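Local structure of ABC transporter, periplasmic substrate-binding protein (Vibrio cholerae O1 biovar eltor, 1TWY) at residues 31-36 with 75-80; 145-150 with 182-187; 71-76 with 242-247. The protein probably binds phosphate in the periplasm and delivers it to a membrane ABC transporter, as the receptor component of a phosphate uptake system. All blocks are in the same frame, centred on the assembly; numbering follows the deposited sequence.

Interaction 1: 31-36 with 75-80; sequences TISGST and GVADIA. With PO4 (phosphate ion), chain I.
The carbonyl oxygen of T31 is gripped by two successive amides, D78 N at 2.9 Å and I79 N at 3.2 Å, both in the carbonyl plane, at the point where the chain enters strand 79-82. The D78 side chain in turn accepts: its OD2 takes T31 N at 3.0 Å through the anti lone pair, so a carboxylate does the work of a backbone carbonyl. From there regular parallel pairing takes over, with S33 N bonded to I79 O at 3.0 Å. I32 and I79 share one face of the sheet; with both I32 torsions near anti (177° and 161°), its CD1 reaches CG2 of I79 at 3.5 Å. On the face of S33, its OG lies 3.4 Å from A77 CB and has a weak bond to Q61.

Beyond G34 the chain turns into helix 36-52. S35 OG caps V38 N and reaches phosphate O1 at 2.6 Å, while N and OG1 of T36 both bind phosphate O3; the OG atoms of S37, S65 and S83 also bond the ion. It probably came from the crystallisation liquor, yet a helix N-terminus is where a phosphate receptor would be expected to hold one. In the fold, 29-34 lies between 57-62 and 79-82, all parallel, with helix 65-73 touching S33 and A80, and helix 250-260 packed on I79.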
loop_
_atom_site.group_PDB
_atom_site.type_symbol
_atom_site.label_atom_id
_atom_site.label_comp_id
_atom_site.label_asym_id
_atom_site.label_seq_id
_atom_site.Cartn_x
_atom_site.Cartn_y
_atom_site.Cartn_z
ATOM N N THR A 31 22.400 1.218 -4.085
ATOM C CA THR A 31 21.466 2.194 -3.474
ATOM C C THR A 31 20.116 1.824 -4.032
ATOM O O THR A 31 19.940 1.794 -5.256
ATOM C CB THR A 31 21.820 3.563 -3.928
ATOM O OG1 THR A 31 23.170 3.860 -3.558
ATOM C CG2 THR A 31 20.919 4.655 -3.270
ATOM N N ILE A 32 19.147 1.503 -3.168
ATOM C CA ILE A 32 17.815 1.248 -3.630
ATOM C C ILE A 32 16.934 2.335 -2.988
ATOM O O ILE A 32 16.889 2.438 -1.767
ATOM C CB ILE A 32 17.372 -0.244 -3.286
ATOM C CG1 ILE A 32 15.942 -0.495 -3.695
ATOM C CG2 ILE A 32 17.545 -0.586 -1.828
ATOM C CD1 ILE A 32 15.562 -2.024 -3.827
ATOM N N SER A 33 16.191 3.054 -3.807
ATOM C CA SER A 33 15.483 4.260 -3.382
ATOM C C SER A 33 14.068 4.199 -3.745
ATOM O O SER A 33 13.711 3.766 -4.835
ATOM C CB SER A 33 16.157 5.451 -4.076
ATOM O OG SER A 33 17.561 5.337 -3.794
ATOM N N GLY A 34 13.230 4.799 -2.885
ATOM C CA GLY A 34 11.855 5.083 -3.232
ATOM C C GLY A 34 10.893 4.883 -2.072
ATOM O O GLY A 34 11.136 5.316 -0.956
ATOM N N SER A 35 9.854 4.193 -2.391
ATOM C CA SER A 35 8.773 3.893 -1.505
ATOM C C SER A 35 9.115 3.549 -0.091
ATOM O O SER A 35 9.879 2.640 0.184
ATOM C CB SER A 35 7.872 2.808 -2.111
ATOM O OG SER A 35 6.934 2.300 -1.182
ATOM N N THR A 36 8.510 4.325 0.824
ATOM C CA THR A 36 8.673 4.048 2.218
ATOM C C THR A 36 7.814 2.838 2.595
ATOM O O THR A 36 8.188 2.212 3.548
ATOM C CB THR A 36 8.178 5.248 3.088
ATOM O OG1 THR A 36 6.793 5.488 2.826
ATOM C CG2 THR A 36 9.007 6.542 2.799
ATOM N N GLY A 75 20.341 8.305 -12.395
ATOM C CA GLY A 75 21.523 7.508 -12.235
ATOM C C GLY A 75 22.206 7.567 -10.917
ATOM O O GLY A 75 23.321 7.095 -10.750
ATOM N N VAL A 76 21.485 8.080 -9.900
ATOM C CA VAL A 76 21.994 8.107 -8.549
ATOM C C VAL A 76 21.338 7.167 -7.557
ATOM O O VAL A 76 21.550 7.375 -6.348
ATOM C CB VAL A 76 21.892 9.619 -8.000
ATOM C CG1 VAL A 76 22.739 10.572 -8.860
ATOM C CG2 VAL A 76 20.477 10.158 -8.017
ATOM N N ALA A 77 20.387 6.329 -8.015
ATOM C CA ALA A 77 20.020 5.042 -7.427
ATOM C C ALA A 77 20.294 3.906 -8.428
ATOM O O ALA A 77 20.179 4.133 -9.610
ATOM C CB ALA A 77 18.498 5.026 -7.072
ATOM N N ASP A 78 20.631 2.697 -7.949
ATOM C CA ASP A 78 20.769 1.521 -8.751
ATOM C C ASP A 78 19.436 0.819 -8.986
ATOM O O ASP A 78 19.236 0.176 -10.018
ATOM C CB ASP A 78 21.704 0.573 -8.108
ATOM C CG ASP A 78 23.073 1.146 -7.933
ATOM O OD1 ASP A 78 23.745 1.408 -8.974
ATOM O OD2 ASP A 78 23.541 1.365 -6.817
ATOM N N ILE A 79 18.542 0.935 -7.983
ATOM C CA ILE A 79 17.258 0.301 -7.981
ATOM C C ILE A 79 16.218 1.252 -7.493
ATOM O O ILE A 79 16.520 1.919 -6.561
ATOM C CB ILE A 79 17.255 -1.054 -7.139
ATOM C CG1 ILE A 79 18.417 -1.953 -7.625
ATOM C CG2 ILE A 79 15.915 -1.741 -7.330
ATOM C CD1 ILE A 79 18.682 -3.185 -6.784
ATOM N N ALA A 80 15.014 1.306 -8.028
ATOM C CA ALA A 80 13.983 2.057 -7.345
ATOM C C ALA A 80 12.934 1.048 -6.816
ATOM O O ALA A 80 12.739 -0.056 -7.316
ATOM C CB ALA A 80 13.368 3.083 -8.203
HETATM P P PO4 I . 5.303 5.576 -0.678
HETATM O O1 PO4 I . 5.141 4.060 -0.473
HETATM O O2 PO4 I . 3.917 6.285 -0.192
HETATM O O3 PO4 I . 6.493 6.173 0.161
HETATM O O4 PO4 I . 5.438 6.034 -2.114
#

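Interaction 2: 145-150 with 182-187; sequences AVVTRE and LVVNSN
The guanidinium of R149 lies flat against the turn that follows strand 182-184: S186 CA sits over the centre of one face, 3.6 Å above the plane, with the backbone N atoms of S186 and N187 over that same face. At the edge, in plane, come E150 OE1, V184 O and a water. The chain of R149 bends at chi2 (-69°) and chi3 (-61°), folding the group back so that it meets its sequence neighbour side-on. R149 NE donates to E150 OE1 at 2.8 Å and NH2 to OE2 at 3.0 Å, each oxygen offering its syn lone pair. The water accepts from NH1 and donates to N187 OD1, joining the arginine to the first turn of helix 187-196, whose N-cap S186 bonds M189 N; N187 ND2 holds S205.

Upstream, two parallel strands of the mixed sheet pair, the second turning directly into helix 187-196. L182 N bonds V146 O, T148 N bonds L182 O at 2.8 Å, and V184 N bonds T148 O at 3.0 Å. V147 and V184 meet at about a right angle, CG1 to CG1 at 3.9 Å, on the face covered by M190 and L193 of that helix. On the other face, CG2 of T148 and CG2 of V183 lie 4.0 Å apart.

Chemically, the contact changes from backbone bonding with aliphatic cover to an ion pair laid over peptide backbone. The two-pronged bond to E150 fixes the rotation of the guanidinium, and the carboxylate probably offsets its charge beside the start of the helix.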
loop_
_atom_site.group_PDB
_atom_site.type_symbol
_atom_site.label_atom_id
_atom_site.label_comp_id
_atom_site.label_asym_id
_atom_site.label_seq_id
_atom_site.Cartn_x
_atom_site.Cartn_y
_atom_site.Cartn_z
ATOM N N ALA A 145 -19.165 8.042 10.882
ATOM C CA ALA A 145 -17.891 8.786 11.213
ATOM C C ALA A 145 -16.813 8.172 10.273
ATOM O O ALA A 145 -16.566 6.946 10.334
ATOM C CB ALA A 145 -17.455 8.631 12.663
ATOM N N VAL A 146 -16.335 8.952 9.359
ATOM C CA VAL A 146 -15.320 8.510 8.379
ATOM C C VAL A 146 -14.013 8.739 9.032
ATOM O O VAL A 146 -13.701 9.790 9.411
ATOM C CB VAL A 146 -15.385 9.426 7.163
ATOM C CG1 VAL A 146 -14.382 9.026 6.081
ATOM C CG2 VAL A 146 -16.780 9.329 6.548
ATOM N N VAL A 147 -13.148 7.728 9.051
ATOM C CA VAL A 147 -11.807 7.768 9.635
ATOM C C VAL A 147 -10.763 7.492 8.546
ATOM O O VAL A 147 -10.905 6.615 7.708
ATOM C CB VAL A 147 -11.671 6.812 10.734
ATOM C CG1 VAL A 147 -10.337 7.188 11.519
ATOM C CG2 VAL A 147 -12.851 6.776 11.630
ATOM N N THR A 148 -9.682 8.299 8.577
ATOM C CA THR A 148 -8.630 8.262 7.683
ATOM C C THR A 148 -7.270 8.303 8.420
ATOM O O THR A 148 -7.277 8.373 9.666
ATOM C CB THR A 148 -8.805 9.262 6.553
ATOM O OG1 THR A 148 -7.796 8.976 5.558
ATOM C CG2 THR A 148 -8.595 10.717 7.019
ATOM N N ARG A 149 -6.184 8.353 7.747
ATOM C CA ARG A 149 -4.854 8.438 8.318
ATOM C C ARG A 149 -4.292 9.857 8.050
ATOM O O ARG A 149 -4.904 10.690 7.348
ATOM C CB ARG A 149 -4.012 7.313 7.710
ATOM C CG ARG A 149 -4.289 5.942 8.227
ATOM C CD ARG A 149 -3.856 5.732 9.710
ATOM N NE ARG A 149 -2.460 5.927 9.813
ATOM C CZ ARG A 149 -1.547 5.070 9.411
ATOM N NH1 ARG A 149 -1.906 3.822 9.059
ATOM N NH2 ARG A 149 -0.265 5.387 9.476
ATOM N N GLU A 150 -3.131 10.094 8.647
ATOM C CA GLU A 150 -2.440 11.327 8.484
ATOM C C GLU A 150 -2.063 11.577 7.013
ATOM O O GLU A 150 -1.854 10.644 6.233
ATOM C CB GLU A 150 -1.244 11.343 9.418
ATOM C CG GLU A 150 -0.070 10.422 9.181
ATOM C CD GLU A 150 -0.197 8.993 9.594
ATOM O OE1 GLU A 150 -1.292 8.465 9.959
ATOM O OE2 GLU A 150 0.792 8.185 9.300
ATOM N N LEU A 182 -12.062 12.013 10.216
ATOM C CA LEU A 182 -11.198 12.094 11.411
ATOM C C LEU A 182 -9.904 11.400 11.092
ATOM O O LEU A 182 -9.844 10.386 10.427
ATOM C CB LEU A 182 -11.856 11.298 12.480
ATOM C CG LEU A 182 -13.063 12.011 13.076
ATOM C CD1 LEU A 182 -13.829 10.922 13.650
ATOM C CD2 LEU A 182 -12.473 13.019 14.110
ATOM N N VAL A 183 -8.842 11.984 11.558
ATOM C CA VAL A 183 -7.512 11.433 11.298
ATOM C C VAL A 183 -6.997 10.729 12.542
ATOM O O VAL A 183 -7.017 11.266 13.651
ATOM C CB VAL A 183 -6.507 12.590 10.994
ATOM C CG1 VAL A 183 -5.088 12.102 10.938
ATOM C CG2 VAL A 183 -6.815 13.214 9.591
ATOM N N VAL A 184 -6.465 9.552 12.290
ATOM C CA VAL A 184 -5.655 8.781 13.258
ATOM C C VAL A 184 -4.297 8.475 12.646
ATOM O O VAL A 184 -4.089 8.617 11.454
ATOM C CB VAL A 184 -6.354 7.502 13.685
ATOM C CG1 VAL A 184 -7.720 7.777 14.304
ATOM C CG2 VAL A 184 -6.537 6.498 12.561
ATOM N N ASN A 185 -3.342 8.064 13.496
ATOM C CA ASN A 185 -1.941 8.043 13.106
ATOM C C ASN A 185 -1.256 6.657 13.122
ATOM O O ASN A 185 -0.017 6.610 12.972
ATOM C CB ASN A 185 -1.143 9.054 13.900
ATOM C CG ASN A 185 -0.880 8.640 15.255
ATOM O OD1 ASN A 185 -1.533 7.740 15.772
ATOM N ND2 ASN A 185 0.178 9.306 15.918
ATOM N N SER A 186 -2.048 5.599 13.147
ATOM C CA SER A 186 -1.540 4.233 13.008
ATOM C C SER A 186 -2.649 3.276 12.786
ATOM O O SER A 186 -3.847 3.528 13.126
ATOM C CB SER A 186 -0.794 3.935 14.329
ATOM O OG SER A 186 -1.676 3.732 15.451
ATOM N N ASN A 187 -2.324 2.046 12.326
ATOM C CA ASN A 187 -3.260 0.965 12.282
ATOM C C ASN A 187 -3.834 0.663 13.621
ATOM O O ASN A 187 -5.010 0.351 13.775
ATOM C CB ASN A 187 -2.620 -0.301 11.702
ATOM C CG ASN A 187 -2.332 -0.201 10.232
ATOM O OD1 ASN A 187 -3.203 0.223 9.416
ATOM N ND2 ASN A 187 -1.138 -0.758 9.852
HETATM O O HOH W 1 -4.622 2.512 9.007
#

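Interaction 3: 71-76 with 242-247; sequences LLKKGV and LHYSDN
L72 extends from the last turn of helix 65-73 with CG anti to its backbone N (chi1 180°), and a second torsion of 65° spreads its two methyls between different partners. CD2 goes to strand 236-243, lying 3.8 Å from L242 CB and 3.7 Å from L242 O. CD1 instead approaches the Y244 ring, at 3.9 Å from CE2. A first torsion of -67° helps to place that ring on the helix side. The leucine and tyrosine side chains slide past each other in opposite directions, and L72 CG meets Y244 CE2 at 3.8 Å.

The same ring carbon also touches the main chain: L72 O stands at the edge of the ring, in its plane, 3.7 Å from CE2. This carbonyl already accepts from G75 N at 3.0 Å, one of the two bonds of the Schellman motif that ends the helix; V76 N to L71 O is the other. Farther along the ring, Y244 OH passes K73 CG at 3.7 Å, the two side chains crossing at about a right angle. Their polar ends turn to other partners, Y244 OH to Q92 and K73 NZ to E90 O, both in the segment leading to strand 96-109.

The end of helix 65-73 thus lies against the end of strand 236-243 in a PBP-superfamily α/β domain. With no hydrogen bond between the segments, carbon contacts, some against backbone carbonyl oxygens, carry the join. The tyrosine serves apolar and polar neighbours: CE2 and CD2 touch leucine carbons lying off the ring plane, while Q92 satisfies the hydroxyl, which should restrict ring movement.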
loop_
_atom_site.group_PDB
_atom_site.type_symbol
_atom_site.label_atom_id
_atom_site.label_comp_id
_atom_site.label_asym_id
_atom_site.label_seq_id
_atom_site.Cartn_x
_atom_site.Cartn_y
_atom_site.Cartn_z
ATOM N N LEU A 71 15.402 9.441 -8.803
ATOM C CA LEU A 71 16.754 9.102 -8.451
ATOM C C LEU A 71 17.360 8.021 -9.332
ATOM O O LEU A 71 18.531 8.031 -9.627
ATOM C CB LEU A 71 16.854 8.764 -6.956
ATOM C CG LEU A 71 16.621 9.918 -5.964
ATOM C CD1 LEU A 71 16.408 9.338 -4.491
ATOM C CD2 LEU A 71 17.766 10.787 -5.948
ATOM N N LEU A 72 16.570 7.019 -9.657
ATOM C CA LEU A 72 17.016 5.966 -10.592
ATOM C C LEU A 72 17.236 6.526 -11.994
ATOM O O LEU A 72 18.265 6.171 -12.612
ATOM C CB LEU A 72 16.000 4.834 -10.655
ATOM C CG LEU A 72 16.339 3.686 -11.579
ATOM C CD1 LEU A 72 17.518 2.927 -11.184
ATOM C CD2 LEU A 72 15.093 2.756 -11.705
ATOM N N LYS A 73 16.333 7.410 -12.443
ATOM C CA LYS A 73 16.439 7.981 -13.830
ATOM C C LYS A 73 17.612 8.942 -13.918
ATOM O O LYS A 73 18.262 9.026 -14.989
ATOM C CB LYS A 73 15.186 8.604 -14.311
ATOM C CG LYS A 73 14.092 7.630 -14.700
ATOM C CD LYS A 73 12.891 8.359 -15.224
ATOM C CE LYS A 73 11.764 7.381 -15.503
ATOM N NZ LYS A 73 10.658 8.074 -16.243
ATOM N N LYS A 74 18.022 9.523 -12.795
ATOM C CA LYS A 74 19.209 10.419 -12.775
ATOM C C LYS A 74 20.462 9.608 -12.549
ATOM O O LYS A 74 21.584 10.129 -12.440
ATOM C CB LYS A 74 19.067 11.463 -11.624
ATOM C CG LYS A 74 17.913 12.430 -11.853
ATOM C CD LYS A 74 17.620 13.388 -10.640
ATOM C CE LYS A 74 16.695 14.470 -11.074
ATOM N NZ LYS A 74 16.368 15.279 -9.904
ATOM N N GLY A 75 20.341 8.305 -12.395
ATOM C CA GLY A 75 21.523 7.508 -12.235
ATOM C C GLY A 75 22.206 7.567 -10.917
ATOM O O GLY A 75 23.321 7.095 -10.750
ATOM N N VAL A 76 21.485 8.080 -9.900
ATOM C CA VAL A 76 21.994 8.107 -8.549
ATOM C C VAL A 76 21.338 7.167 -7.557
ATOM O O VAL A 76 21.550 7.375 -6.348
ATOM C CB VAL A 76 21.892 9.619 -8.000
ATOM C CG1 VAL A 76 22.739 10.572 -8.860
ATOM C CG2 VAL A 76 20.477 10.158 -8.017
ATOM N N LEU A 242 12.247 -1.571 -9.775
ATOM C CA LEU A 242 12.634 -0.977 -11.075
ATOM C C LEU A 242 14.152 -0.958 -11.151
ATOM O O LEU A 242 14.856 -0.585 -10.237
ATOM C CB LEU A 242 12.125 0.449 -11.202
ATOM C CG LEU A 242 10.652 0.763 -11.356
ATOM C CD1 LEU A 242 9.854 0.273 -10.293
ATOM C CD2 LEU A 242 10.486 2.288 -11.319
ATOM N N HIS A 243 14.685 -1.284 -12.342
ATOM C CA HIS A 243 16.152 -1.274 -12.544
ATOM C C HIS A 243 16.412 -1.392 -14.039
ATOM O O HIS A 243 15.501 -1.661 -14.772
ATOM C CB HIS A 243 16.869 -2.380 -11.792
ATOM C CG HIS A 243 16.620 -3.736 -12.344
ATOM N ND1 HIS A 243 15.355 -4.278 -12.450
ATOM C CD2 HIS A 243 17.476 -4.647 -12.869
ATOM C CE1 HIS A 243 15.445 -5.482 -12.991
ATOM N NE2 HIS A 243 16.717 -5.728 -13.251
ATOM N N TYR A 244 17.621 -1.076 -14.467
ATOM C CA TYR A 244 17.965 -1.159 -15.923
ATOM C C TYR A 244 18.598 -2.504 -16.222
ATOM O O TYR A 244 19.774 -2.644 -16.132
ATOM C CB TYR A 244 18.911 -0.048 -16.269
ATOM C CG TYR A 244 18.268 1.258 -16.165
ATOM C CD1 TYR A 244 17.271 1.636 -17.050
ATOM C CD2 TYR A 244 18.552 2.119 -15.106
ATOM C CE1 TYR A 244 16.615 2.836 -16.968
ATOM C CE2 TYR A 244 17.951 3.346 -15.040
ATOM C CZ TYR A 244 16.968 3.709 -15.943
ATOM O OH TYR A 244 16.232 4.876 -16.034
ATOM N N SER A 245 17.782 -3.506 -16.519
ATOM C CA SER A 245 18.262 -4.919 -16.501
ATOM C C SER A 245 19.540 -5.095 -17.339
ATOM O O SER A 245 20.490 -5.817 -16.947
ATOM C CB SER A 245 17.174 -5.891 -16.962
ATOM O OG SER A 245 17.082 -5.949 -18.386
ATOM N N ASP A 246 19.552 -4.381 -18.462
ATOM C CA ASP A 246 20.645 -4.438 -19.416
ATOM C C ASP A 246 21.866 -3.675 -18.859
ATOM O O ASP A 246 22.907 -4.304 -18.533
ATOM C CB ASP A 246 20.150 -3.972 -20.825
ATOM C CG ASP A 246 20.295 -2.455 -21.066
ATOM O OD1 ASP A 246 21.417 -1.919 -20.818
ATOM O OD2 ASP A 246 19.360 -1.733 -21.533
ATOM N N ASN A 247 21.710 -2.362 -18.664
ATOM C CA ASN A 247 22.832 -1.489 -18.364
ATOM C C ASN A 247 23.210 -1.523 -16.868
ATOM O O ASN A 247 23.900 -0.641 -16.402
ATOM C CB ASN A 247 22.599 -0.032 -18.883
ATOM C CG ASN A 247 23.926 0.726 -19.185
ATOM O OD1 ASN A 247 24.807 0.229 -19.913
ATOM N ND2 ASN A 247 24.063 1.926 -18.619
#

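Interactions 1 and 3 adjoin, sharing G75 and V76: the turn that ends helix 65-73 leads straight into strand 79-82, where A80 N probably bonds L242 O and so ties the two contacts through the sheet. Both are largely buried, yet the first relies on backbone bonding and the third on van der Waals contact, with no hydrogen bond between its segments. Interaction 2 belongs to another region, its centre 29 Å from that of interaction 1 and 36 Å from that of interaction 3, although all three reach the same mixed sheet. Only partly buried, it repeats the parallel pairing of interaction 1 but finishes in a salt bridge, whereas interaction 1 finishes at a bound phosphate.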